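Local atomic coordinates of ribose ABC transporter, substrate binding protein (Conexibacter woesei, PDB entry 4KQ9), a protein that probably binds a sugar such as ribose in the periplasm and delivers it to an ABC transporter for uptake. Residues Gly251-Asp256 with Ile272-Ile277. The protein carries 1 engineered substitution. Residues are numbered along the deposited sequence; the frame is centred on the assembly and turned at random.
Sequences GGIAID and IFTPVI
I253, on the helix 247-264, meets I272, T274 and P275 with its two branches, an instance of how one beta-branched residue can join a helix to the sheet edge it covers. All the contacts across the pair are apolar. The short branch approaches the strand: CG2 of I253 lies 4.3 Å from CG2 of I272, methyl against methyl, since both CA-CB bonds point into the interface. The long branch reaches T274 and P275. With CG1 anti to the carbonyl carbon (chi1 -75°) and the chain extended beyond it (chi2 168°), CD1 of I253 comes within 3.9 Å of CG2 of T274, the two side chains crossing at a slant. The same CD1 meets CD of P275 at 4.0 Å, here end-on to the proline ring.

This is alpha/beta packing in one lobe of a type I periplasmic binding protein fold. The strand 271-273 closes one edge of the lobe's six-stranded parallel sheet, held by backbone hydrogen bonds of I272 with F107 and G109, and the chain then leaves this lobe through a hinge segment for the strand 277-280, antiparallel to 241-244. V108 of the neighbouring strand also touches I253, I272 and T274, extending the apolar patch inward.

The carbonyl O of T274 hydrogen-bonds a glycerol, probably from the crystallisation liquor.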
loop_
_atom_site.group_PDB
_atom_site.type_symbol
_atom_site.label_atom_id
_atom_site.label_comp_id
_atom_site.label_asym_id
_atom_site.label_seq_id
_atom_site.Cartn_x
_atom_site.Cartn_y
_atom_site.Cartn_z
ATOM N N GLY A 251 -7.399 -8.479 -1.947
ATOM C CA GLY A 251 -7.429 -9.787 -2.629
ATOM C C GLY A 251 -8.837 -10.266 -2.891
ATOM O O GLY A 251 -9.124 -10.695 -3.991
ATOM N N GLY A 252 -9.723 -10.071 -1.922
ATOM C CA GLY A 252 -11.133 -10.430 -2.064
ATOM C C GLY A 252 -11.831 -9.591 -3.127
ATOM O O GLY A 252 -12.597 -10.076 -3.935
ATOM N N ILE A 253 -11.567 -8.309 -3.108
ATOM C CA ILE A 253 -12.202 -7.392 -4.018
ATOM C C ILE A 253 -11.767 -7.691 -5.439
ATOM O O ILE A 253 -12.624 -7.713 -6.360
ATOM C CB ILE A 253 -11.899 -5.912 -3.629
ATOM C CG1 ILE A 253 -12.711 -5.498 -2.417
ATOM C CG2 ILE A 253 -12.254 -4.950 -4.751
ATOM C CD1 ILE A 253 -12.236 -4.163 -1.814
ATOM N N ALA A 254 -10.484 -7.902 -5.672
ATOM C CA ALA A 254 -10.020 -8.234 -7.013
ATOM C C ALA A 254 -10.703 -9.487 -7.567
ATOM O O ALA A 254 -11.121 -9.506 -8.750
ATOM C CB ALA A 254 -8.503 -8.407 -7.054
ATOM N N ILE A 255 -10.864 -10.490 -6.726
ATOM C CA ILE A 255 -11.550 -11.718 -7.129
ATOM C C ILE A 255 -13.031 -11.415 -7.438
ATOM O O ILE A 255 -13.523 -11.865 -8.388
ATOM C CB ILE A 255 -11.463 -12.860 -6.081
ATOM C CG1 ILE A 255 -10.085 -13.485 -6.027
ATOM C CG2 ILE A 255 -12.450 -13.991 -6.379
ATOM C CD1 ILE A 255 -9.587 -13.949 -7.362
ATOM N N ASP A 256 -13.705 -10.697 -6.572
ATOM C CA ASP A 256 -15.082 -10.334 -6.809
ATOM C C ASP A 256 -15.279 -9.535 -8.124
ATOM O O ASP A 256 -16.176 -9.777 -8.824
ATOM C CB ASP A 256 -15.689 -9.626 -5.649
ATOM C CG ASP A 256 -16.264 -10.587 -4.604
ATOM O OD1 ASP A 256 -16.585 -11.759 -4.909
ATOM O OD2 ASP A 256 -16.357 -10.143 -3.491
ATOM N N ILE A 272 -10.511 1.119 -9.018
ATOM C CA ILE A 272 -11.366 0.810 -7.837
ATOM C C ILE A 272 -10.454 0.991 -6.618
ATOM O O ILE A 272 -9.499 0.233 -6.478
ATOM C CB ILE A 272 -11.893 -0.632 -7.919
ATOM C CG1 ILE A 272 -12.835 -0.797 -9.121
ATOM C CG2 ILE A 272 -12.468 -1.076 -6.586
ATOM C CD1 ILE A 272 -13.139 -2.224 -9.550
ATOM N N PHE A 273 -10.692 2.069 -5.844
ATOM C CA PHE A 273 -9.944 2.377 -4.642
ATOM C C PHE A 273 -10.457 1.447 -3.553
ATOM O O PHE A 273 -11.654 1.269 -3.401
ATOM C CB PHE A 273 -10.199 3.810 -4.219
ATOM C CG PHE A 273 -9.754 4.823 -5.206
ATOM C CD1 PHE A 273 -8.454 4.886 -5.625
ATOM C CD2 PHE A 273 -10.650 5.746 -5.710
ATOM C CE1 PHE A 273 -8.028 5.870 -6.539
ATOM C CE2 PHE A 273 -10.238 6.741 -6.614
ATOM C CZ PHE A 273 -8.917 6.822 -7.022
ATOM N N THR A 274 -9.524 0.786 -2.858
ATOM C CA THR A 274 -9.792 -0.135 -1.806
ATOM C C THR A 274 -9.688 0.576 -0.466
ATOM O O THR A 274 -9.004 1.538 -0.384
ATOM C CB THR A 274 -8.812 -1.342 -1.914
ATOM O OG1 THR A 274 -7.464 -0.899 -2.112
ATOM C CG2 THR A 274 -9.180 -2.185 -3.150
ATOM N N PRO A 275 -10.378 0.089 0.551
ATOM C CA PRO A 275 -10.402 0.711 1.852
ATOM C C PRO A 275 -9.024 0.773 2.511
ATOM O O PRO A 275 -8.169 -0.049 2.282
ATOM C CB PRO A 275 -11.349 -0.153 2.676
ATOM C CG PRO A 275 -11.870 -1.185 1.835
ATOM C CD PRO A 275 -11.151 -1.142 0.518
ATOM N N VAL A 276 -8.800 1.858 3.225
ATOM C CA VAL A 276 -7.656 1.988 4.132
ATOM C C VAL A 276 -8.213 2.331 5.519
ATOM O O VAL A 276 -9.320 2.899 5.596
ATOM C CB VAL A 276 -6.671 3.071 3.670
ATOM C CG1 VAL A 276 -6.156 2.814 2.286
ATOM C CG2 VAL A 276 -7.215 4.501 3.787
ATOM N N ILE A 277 -7.488 1.946 6.565
ATOM C CA ILE A 277 -7.885 2.131 7.942
ATOM C C ILE A 277 -6.731 2.755 8.731
ATOM O O ILE A 277 -5.638 2.210 8.714
ATOM C CB ILE A 277 -8.300 0.833 8.631
ATOM C CG1 ILE A 277 -9.557 0.280 7.978
ATOM C CG2 ILE A 277 -8.666 1.127 10.062
ATOM C CD1 ILE A 277 -10.120 -0.984 8.545
#